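Local coordinates for cellulosomal scaffoldin adaptor protein B (Acetivibrio cellulolyticus, PDB 4WI0), which probably serves through this cohesin domain as a docking module of the cellulosome, the multienzyme complex that degrades plant cell-wall polysaccharides, by receiving the dockerin of a partner protein, at residues S3-N8 with A22-N27; T126-E131 with G163-E168; G17-A22 with Q47-K52. All coordinates share one frame; numbering follows the deposited sequence. Where two conformers were deposited one is given.

Interaction 1: S3-N8 with A22-N27; sequences SYITMN and ATVKIN
T23 and N8 exchange two backbone hydrogen bonds, T23 N to N8 O at 2.8 Å with an N-H...O angle of 174° and N8 N to T23 O at the same length. Beside this pair a water bridges N8 O and the T23 hydroxyl, lying 2.7 Å from T23 OG1, which gives N8 O a second donor. The ladder continues through T6 with K25 and closes at Y4 with N27, where Y4 N meets a lone pair of N27 O in the carbonyl plane at 3.1 Å. Between these rungs I5 faces I26 and M7 faces V24 as non-hydrogen-bonded pairs. The result is a regular antiparallel hairpin, the first of the cohesin beta-sandwich; V113 and V116 of strand 111-120 extend the sheet beyond 22-27, and strand 158-160 runs parallel along the other edge of 3-8. On the face carrying Y4, T6 and K25, the tyrosine ring folds back over its neighbour strand, CG lying between backbone N and carbonyl carbon (chi1 60°). N27 CB then sits over one ring face, 3.5 Å from the centroid, in a CH-pi contact, with ring and amide planes 27° apart. The N27 amide nitrogen is turned to E2 O, while T6 OG1 bonds to I160 O. The opposite face, with I5, M7, V24 and I26, is apolar and looks into the sandwich: I5 CD1 reaches V24 CG1 at 3.8 Å, and M7 SD lies 3.8 Å from A22 CB, while V37 and I39 of strand 32-40 pack against I5 and M7.

Interaction 2: T126-E131 with G163-E168; sequences TTVVFE and GEINSE
T126 holds OG1 opposite its backbone N (chi1 -162°), which turns CG2 to the side of I165; there the methyl lies 3.9 Å from I165 CB, the two side chains running alongside each other in the same direction. E164 has CG anti to its own N (chi1 -168°) and an extended chain beyond, and its CG passes 3.5 Å from T126 O. The backbones meet in a single antiparallel bridge, with T126 N to I165 O and I165 N to T126 O both at 3.0 Å; the second donor approaches T126 O nearly head-on. Farther along, V128 CG2 touches I165 CD1 at 4.2 Å, and L46 packs on T126, V128 and I165 alike. This bridge fastens the C-terminal end of this chain to the segment leading into strand 129-130, at the end of the cohesin sandwich. Two waters widen the link: one joins T127 OG1 to E164 OE2, the other connects V128 N with G163 O. S167 OG donates to E164 OE1 from the anti side but well out of the carboxylate plane, at 2.9 Å, so both carboxylate oxygens are engaged. Direct hydrogen bonding between the two segments is thus confined to main-chain atoms, while the glutamate's charge is met by a water and a hydroxyl.

Interaction 3: G17-A22 with Q47-K52; sequences GQIIKA and QAVNPK
K21 stretches its aliphatic chain past P51, the two side chains crossing at about a right angle. K21 CG lies 4.1 Å from P51 CB, and farther out K21 CE comes within 3.4 Å of P51 O. The ammonium nitrogen is a little more distant, K21 NZ to P51 O being 3.7 Å, a polar approach that is not a hydrogen bond. On the neighbouring part of the strand, I19 CG2 meets V49 CG2 at 4.1 Å, methyl against methyl. For V49 this is the branch set between backbone N and carbonyl carbon (chi1 -59° for CG1), whereas the I19 methyl stands anti to its own N. Behind this first shell, an Asx turn shapes the end of strand 46-49: N50 OD1 accepts from K52 N at 2.9 Å and also from T53 N, which probably steadies the turn holding P51. V115 of strand 111-120 and T64 pack on the proline, and K21 N is held by D10 OD1. Strands 19-27 and 46-49 both pair with strand 111-120, so the contact spans the sheet of the cohesin sandwich across that shared neighbour. Here strand 19-27 meets the end of strand 46-49 and the turn after it through side chains and the P51 carbonyl. K21 NZ and K52 NZ stand 4.4 Å apart, a like-charge pair that probably costs some energy and may be eased by the nearby P51 carbonyl and by solvent around the exposed K52.

Overall arrangement
Interactions 1 and 3 share A22 and strand 19-27, whose C-terminal part pairs with strand 4-9 and whose N-terminal part meets the end of strand 46-49; their centres are about 17 Å apart and their segments alternate along the chain. Interaction 2 opens only after both have closed and brings in the C-terminal tail, its centre about 15 Å from interaction 1 and 14 Å from interaction 3. I165 CG2 packs 3.5 Å from I20 CD1 between interactions 2 and 3. F130 lies on strand 129-130 of the other sheet, so the packing of M7 on it and on V128 helps join the two sheets of the cohesin sandwich, while interactions 1 and 2 tie in the two chain ends.

Interaction 1: S3-N8 with A22-N27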
loop_
_atom_site.group_PDB
_atom_site.type_symbol
_atom_site.label_atom_id
_atom_site.label_comp_id
_atom_site.label_asym_id
_atom_site.label_seq_id
_atom_site.Cartn_x
_atom_site.Cartn_y
_atom_site.Cartn_z
ATOM N N SER A 3 17.714 13.001 5.057
ATOM C CA SER A 3 16.814 12.135 4.314
ATOM C C SER A 3 15.646 12.972 3.806
ATOM O O SER A 3 15.029 13.707 4.581
ATOM C CB SER A 3 16.283 11.012 5.213
ATOM O OG SER A 3 17.268 10.024 5.440
ATOM N N TYR A 4 15.332 12.882 2.515
ATOM C CA TYR A 4 14.226 13.680 1.980
ATOM C C TYR A 4 13.622 13.136 0.691
ATOM O O TYR A 4 14.198 12.263 0.024
ATOM C CB TYR A 4 14.663 15.145 1.768
ATOM C CG TYR A 4 15.812 15.321 0.798
ATOM C CD1 TYR A 4 15.618 15.212 -0.576
ATOM C CD2 TYR A 4 17.095 15.589 1.255
ATOM C CE1 TYR A 4 16.672 15.357 -1.463
ATOM C CE2 TYR A 4 18.157 15.742 0.376
ATOM C CZ TYR A 4 17.938 15.626 -0.980
ATOM O OH TYR A 4 18.987 15.781 -1.846
ATOM N N ILE A 5 12.439 13.662 0.378
ATOM C CA ILE A 5 11.855 13.592 -0.960
ATOM C C ILE A 5 11.618 15.030 -1.433
ATOM O O ILE A 5 11.248 15.915 -0.641
ATOM C CB ILE A 5 10.538 12.776 -1.016
ATOM C CG1 ILE A 5 10.016 12.705 -2.460
ATOM C CG2 ILE A 5 9.468 13.373 -0.114
ATOM C CD1 ILE A 5 9.009 11.602 -2.714
ATOM N N THR A 6 11.849 15.255 -2.722
ATOM C CA THR A 6 11.720 16.576 -3.305
ATOM C C THR A 6 11.417 16.494 -4.794
ATOM O O THR A 6 11.438 15.418 -5.397
ATOM C CB THR A 6 13.011 17.404 -3.086
ATOM O OG1 THR A 6 12.762 18.781 -3.386
ATOM C CG2 THR A 6 14.157 16.902 -3.946
ATOM N N MET A 7 11.153 17.657 -5.376
ATOM C CA MET A 7 10.977 17.786 -6.804
ATOM C C MET A 7 11.981 18.805 -7.310
ATOM O O MET A 7 12.132 19.887 -6.735
ATOM C CB MET A 7 9.548 18.221 -7.115
ATOM C CG MET A 7 9.217 18.318 -8.596
ATOM S SD MET A 7 7.618 19.120 -8.861
ATOM C CE MET A 7 6.518 17.862 -8.215
ATOM N N ASN A 8 12.670 18.455 -8.389
ATOM C CA ASN A 8 13.631 19.355 -9.018
ATOM C C ASN A 8 13.271 19.629 -10.466
ATOM O O ASN A 8 12.880 18.717 -11.185
ATOM C CB ASN A 8 15.022 18.736 -8.957
ATOM C CG ASN A 8 15.562 18.677 -7.546
ATOM O OD1 ASN A 8 15.835 17.606 -7.026
ATOM N ND2 ASN A 8 15.726 19.834 -6.928
ATOM N N ALA A 22 9.957 17.968 -14.462
ATOM C CA ALA A 22 9.914 17.924 -13.002
ATOM C C ALA A 22 10.262 16.522 -12.504
ATOM O O ALA A 22 9.505 15.571 -12.735
ATOM C CB ALA A 22 8.536 18.326 -12.511
ATOM N N THR A 23 11.418 16.400 -11.852
ATOM C CA THR A 23 11.915 15.106 -11.392
ATOM C C THR A 23 11.692 14.962 -9.883
ATOM O O THR A 23 12.146 15.798 -9.093
ATOM C CB THR A 23 13.413 14.923 -11.719
ATOM O OG1 THR A 23 13.613 14.946 -13.139
ATOM C CG2 THR A 23 13.928 13.606 -11.180
ATOM N N VAL A 24 10.971 13.909 -9.505
ATOM C CA VAL A 24 10.816 13.512 -8.103
ATOM C C VAL A 24 12.051 12.699 -7.705
ATOM O O VAL A 24 12.360 11.673 -8.340
ATOM C CB VAL A 24 9.533 12.681 -7.885
ATOM C CG1 VAL A 24 9.359 12.304 -6.415
ATOM C CG2 VAL A 24 8.307 13.443 -8.380
ATOM N N LYS A 25 12.743 13.158 -6.657
ATOM C CA LYS A 25 13.984 12.534 -6.202
ATOM C C LYS A 25 13.942 12.239 -4.698
ATOM O O LYS A 25 13.338 13.000 -3.917
ATOM C CB LYS A 25 15.164 13.452 -6.546
ATOM C CG LYS A 25 16.545 12.840 -6.369
ATOM C CD LYS A 25 17.360 13.547 -5.298
ATOM C CE LYS A 25 18.783 13.009 -5.261
ATOM N NZ LYS A 25 19.757 14.035 -4.791
ATOM N N ILE A 26 14.581 11.131 -4.302
ATOM C CA ILE A 26 14.745 10.781 -2.881
ATOM C C ILE A 26 16.229 10.769 -2.486
ATOM O O ILE A 26 17.111 10.593 -3.330
ATOM C CB ILE A 26 14.082 9.431 -2.511
ATOM C CG1 ILE A 26 14.750 8.253 -3.233
ATOM C CG2 ILE A 26 12.587 9.470 -2.811
ATOM C CD1 ILE A 26 14.293 6.909 -2.712
ATOM N N ASN A 27 16.492 10.980 -1.202
ATOM C CA ASN A 27 17.846 10.927 -0.663
ATOM C C ASN A 27 17.845 10.196 0.666
ATOM O O ASN A 27 17.120 10.570 1.580
ATOM C CB ASN A 27 18.424 12.337 -0.488
ATOM C CG ASN A 27 19.881 12.323 -0.053
ATOM O OD1 ASN A 27 20.761 11.881 -0.798
ATOM N ND2 ASN A 27 20.146 12.797 1.159
HETATM O O HOH W 1 13.984 17.528 -13.910
#

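Interaction 2: T126-E131 with G163-E168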
loop_
_atom_site.group_PDB
_atom_site.type_symbol
_atom_site.label_atom_id
_atom_site.label_comp_id
_atom_site.label_asym_id
_atom_site.label_seq_id
_atom_site.Cartn_x
_atom_site.Cartn_y
_atom_site.Cartn_z
ATOM N N THR A 126 4.094 30.854 -11.049
ATOM C CA THR A 126 3.248 29.740 -10.614
ATOM C C THR A 126 3.988 28.731 -9.717
ATOM O O THR A 126 5.210 28.569 -9.794
ATOM C CB THR A 126 2.610 29.031 -11.843
ATOM O OG1 THR A 126 1.480 28.247 -11.439
ATOM C CG2 THR A 126 3.620 28.155 -12.569
ATOM N N THR A 127 3.212 28.042 -8.885
ATOM C CA THR A 127 3.732 27.193 -7.818
ATOM C C THR A 127 3.272 25.742 -7.955
ATOM O O THR A 127 2.094 25.477 -8.185
ATOM C CB THR A 127 3.256 27.730 -6.462
ATOM O OG1 THR A 127 3.842 29.019 -6.238
ATOM C CG2 THR A 127 3.639 26.796 -5.320
ATOM N N VAL A 128 4.208 24.814 -7.792
ATOM C CA VAL A 128 3.903 23.384 -7.756
ATOM C C VAL A 128 4.274 22.860 -6.365
ATOM O O VAL A 128 5.382 23.121 -5.883
ATOM C CB VAL A 128 4.693 22.621 -8.838
ATOM C CG1 VAL A 128 4.442 21.114 -8.751
ATOM C CG2 VAL A 128 4.333 23.139 -10.226
ATOM N N VAL A 129 3.353 22.145 -5.714
ATOM C CA VAL A 129 3.648 21.517 -4.420
ATOM C C VAL A 129 3.132 20.087 -4.287
ATOM O O VAL A 129 2.125 19.713 -4.887
ATOM C CB VAL A 129 3.084 22.323 -3.222
ATOM C CG1 VAL A 129 3.793 23.657 -3.097
ATOM C CG2 VAL A 129 1.571 22.514 -3.321
ATOM N N PHE A 130 3.834 19.304 -3.475
ATOM C CA PHE A 130 3.258 18.111 -2.865
ATOM C C PHE A 130 2.137 18.543 -1.927
ATOM O O PHE A 130 2.332 19.450 -1.113
ATOM C CB PHE A 130 4.317 17.350 -2.069
ATOM C CG PHE A 130 5.461 16.830 -2.904
ATOM C CD1 PHE A 130 5.296 15.713 -3.701
ATOM C CD2 PHE A 130 6.702 17.458 -2.880
ATOM C CE1 PHE A 130 6.349 15.221 -4.471
ATOM C CE2 PHE A 130 7.761 16.978 -3.636
ATOM C CZ PHE A 130 7.586 15.854 -4.436
ATOM N N GLU A 131 0.977 17.892 -2.017
ATOM C CA GLU A 131 -0.199 18.328 -1.267
ATOM C C GLU A 131 -1.001 17.183 -0.665
ATOM O O GLU A 131 -1.275 16.199 -1.340
ATOM C CB GLU A 131 -1.103 19.160 -2.184
ATOM C CG GLU A 131 -2.492 19.424 -1.630
ATOM C CD GLU A 131 -3.213 20.511 -2.380
ATOM O OE1 GLU A 131 -2.923 21.690 -2.120
ATOM O OE2 GLU A 131 -4.074 20.182 -3.218
ATOM N N GLY A 163 11.182 25.163 -6.060
ATOM C CA GLY A 163 11.146 26.602 -6.264
ATOM C C GLY A 163 10.020 27.024 -7.188
ATOM O O GLY A 163 9.400 26.191 -7.849
ATOM N N GLU A 164 9.749 28.325 -7.216
ATOM C CA GLU A 164 8.712 28.881 -8.084
ATOM C C GLU A 164 9.102 28.773 -9.568
ATOM O O GLU A 164 10.289 28.754 -9.901
ATOM C CB GLU A 164 8.469 30.349 -7.717
ATOM C CG GLU A 164 7.239 30.980 -8.342
ATOM C CD GLU A 164 7.018 32.413 -7.871
ATOM O OE1 GLU A 164 8.008 33.152 -7.697
ATOM O OE2 GLU A 164 5.849 32.803 -7.692
ATOM N N ILE A 165 8.098 28.708 -10.445
ATOM C CA ILE A 165 8.305 28.722 -11.899
ATOM C C ILE A 165 7.923 30.091 -12.474
ATOM O O ILE A 165 6.857 30.622 -12.158
ATOM C CB ILE A 165 7.496 27.599 -12.586
ATOM C CG1 ILE A 165 8.117 26.235 -12.252
ATOM C CG2 ILE A 165 7.453 27.805 -14.096
ATOM C CD1 ILE A 165 7.247 25.046 -12.599
ATOM N N ASN A 166 8.801 30.642 -13.319
ATOM C CA ASN A 166 8.598 31.936 -13.992
ATOM C C ASN A 166 8.336 33.099 -13.025
ATOM O O ASN A 166 7.361 33.831 -13.166
ATOM C CB ASN A 166 7.484 31.831 -15.051
ATOM C CG ASN A 166 7.971 31.236 -16.365
ATOM O OD1 ASN A 166 9.084 31.512 -16.810
ATOM N ND2 ASN A 166 7.131 30.419 -16.996
ATOM N N SER A 167 9.231 33.273 -12.060
ATOM C CA SER A 167 9.063 34.285 -11.006
ATOM C C SER A 167 9.229 35.724 -11.502
ATOM O O SER A 167 8.558 36.632 -11.007
ATOM C CB SER A 167 10.089 34.052 -9.898
ATOM O OG SER A 167 10.173 32.693 -9.556
ATOM N N GLU A 168 10.118 35.896 -12.482
ATOM C CA GLU A 168 10.722 37.182 -12.885
ATOM C C GLU A 168 12.120 37.303 -12.265
ATOM O O GLU A 168 12.307 37.149 -11.056
ATOM C CB GLU A 168 9.878 38.419 -12.532
ATOM C CG GLU A 168 10.497 39.709 -13.046
ATOM C CD GLU A 168 9.481 40.808 -13.279
ATOM O OE1 GLU A 168 8.608 41.006 -12.409
ATOM O OE2 GLU A 168 9.561 41.474 -14.335
ATOM O OXT GLU A 168 13.103 37.554 -12.963
HETATM O O HOH W 2 3.626 31.091 -7.570
HETATM O O HOH W 3 6.800 25.869 -6.947
#

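Interaction 3: G17-A22 with Q47-K52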
loop_
_atom_site.group_PDB
_atom_site.type_symbol
_atom_site.label_atom_id
_atom_site.label_comp_id
_atom_site.label_asym_id
_atom_site.label_seq_id
_atom_site.Cartn_x
_atom_site.Cartn_y
_atom_site.Cartn_z
ATOM N N GLY A 17 4.562 27.080 -24.432
ATOM C CA GLY A 17 4.821 25.940 -25.309
ATOM C C GLY A 17 6.025 25.110 -24.902
ATOM O O GLY A 17 6.130 23.943 -25.295
ATOM N N GLN A 18 6.942 25.701 -24.132
ATOM C CA GLN A 18 8.124 24.979 -23.675
ATOM C C GLN A 18 7.772 24.093 -22.486
ATOM O O GLN A 18 6.832 24.377 -21.738
ATOM C CB GLN A 18 9.256 25.931 -23.295
ATOM C CG GLN A 18 9.780 26.780 -24.442
ATOM C CD GLN A 18 11.062 27.514 -24.084
ATOM O OE1 GLN A 18 11.218 28.028 -22.968
ATOM N NE2 GLN A 18 11.992 27.572 -25.031
ATOM N N ILE A 19 8.546 23.028 -22.316
ATOM C CA ILE A 19 8.277 22.030 -21.302
ATOM C C ILE A 19 9.342 22.052 -20.210
ATOM O O ILE A 19 10.540 22.033 -20.491
ATOM C CB ILE A 19 8.233 20.627 -21.931
ATOM C CG1 ILE A 19 7.141 20.572 -23.006
ATOM C CG2 ILE A 19 7.971 19.570 -20.864
ATOM C CD1 ILE A 19 7.253 19.384 -23.930
ATOM N N ILE A 20 8.889 22.092 -18.964
ATOM C CA ILE A 20 9.753 21.900 -17.812
ATOM C C ILE A 20 9.661 20.435 -17.376
ATOM O O ILE A 20 8.560 19.921 -17.160
ATOM C CB ILE A 20 9.321 22.798 -16.638
ATOM C CG1 ILE A 20 9.437 24.275 -17.040
ATOM C CG2 ILE A 20 10.161 22.491 -15.400
ATOM C CD1 ILE A 20 8.936 25.253 -15.998
ATOM N N LYS A 21 10.806 19.769 -17.249
ATOM C CA LYS A 21 10.856 18.426 -16.672
ATOM C C LYS A 21 10.961 18.508 -15.149
ATOM O O LYS A 21 11.922 19.061 -14.616
ATOM C CB LYS A 21 12.026 17.626 -17.253
ATOM C CG LYS A 21 11.961 17.468 -18.770
ATOM C CD LYS A 21 12.892 16.378 -19.274
ATOM C CE LYS A 21 13.006 16.384 -20.795
ATOM N NZ LYS A 21 13.432 15.055 -21.320
ATOM N N ALA A 22 9.957 17.968 -14.462
ATOM C CA ALA A 22 9.914 17.924 -13.002
ATOM C C ALA A 22 10.262 16.522 -12.504
ATOM O O ALA A 22 9.505 15.571 -12.735
ATOM C CB ALA A 22 8.536 18.326 -12.511
ATOM N N GLN A 47 0.301 22.767 -17.964
ATOM C CA GLN A 47 -0.365 21.574 -18.476
ATOM C C GLN A 47 0.536 20.372 -18.244
ATOM O O GLN A 47 1.668 20.341 -18.734
ATOM C CB GLN A 47 -0.628 21.716 -19.979
ATOM C CG GLN A 47 -1.248 20.479 -20.619
ATOM C CD GLN A 47 -1.232 20.506 -22.140
ATOM O OE1 GLN A 47 -0.219 20.821 -22.760
ATOM N NE2 GLN A 47 -2.351 20.149 -22.746
ATOM N N ALA A 48 0.029 19.376 -17.514
ATOM C CA ALA A 48 0.779 18.160 -17.269
ATOM C C ALA A 48 0.909 17.367 -18.572
ATOM O O ALA A 48 -0.099 17.067 -19.225
ATOM C CB ALA A 48 0.099 17.326 -16.196
ATOM N N VAL A 49 2.151 17.057 -18.944
ATOM C CA VAL A 49 2.449 16.313 -20.175
ATOM C C VAL A 49 3.559 15.296 -19.949
ATOM O O VAL A 49 4.335 15.414 -19.004
ATOM C CB VAL A 49 2.899 17.246 -21.321
ATOM C CG1 VAL A 49 1.828 18.282 -21.632
ATOM C CG2 VAL A 49 4.227 17.928 -20.992
ATOM N N ASN A 50 3.638 14.303 -20.831
ATOM C CA ASN A 50 4.776 13.407 -20.856
ATOM C C ASN A 50 6.052 14.224 -21.093
ATOM O O ASN A 50 6.100 15.028 -22.027
ATOM C CB ASN A 50 4.608 12.364 -21.961
ATOM C CG ASN A 50 5.734 11.341 -21.975
ATOM O OD1 ASN A 50 6.848 11.639 -22.400
ATOM N ND2 ASN A 50 5.450 10.133 -21.501
ATOM N N PRO A 51 7.089 14.022 -20.252
ATOM C CA PRO A 51 8.276 14.900 -20.301
ATOM C C PRO A 51 9.137 14.739 -21.554
ATOM O O PRO A 51 9.878 15.659 -21.899
ATOM C CB PRO A 51 9.063 14.511 -19.041
ATOM C CG PRO A 51 8.600 13.132 -18.704
ATOM C CD PRO A 51 7.183 13.017 -19.174
ATOM N N LYS A 52 9.043 13.591 -22.225
ATOM C CA LYS A 52 9.789 13.353 -23.463
ATOM C C LYS A 52 9.013 13.726 -24.724
ATOM O O LYS A 52 9.597 14.264 -25.656
ATOM C CB LYS A 52 10.219 11.887 -23.569
ATOM C CG LYS A 52 11.281 11.478 -22.558
ATOM C CD LYS A 52 12.047 10.231 -22.992
ATOM C CE LYS A 52 13.004 10.472 -24.150
ATOM N NZ LYS A 52 14.068 11.465 -23.820
#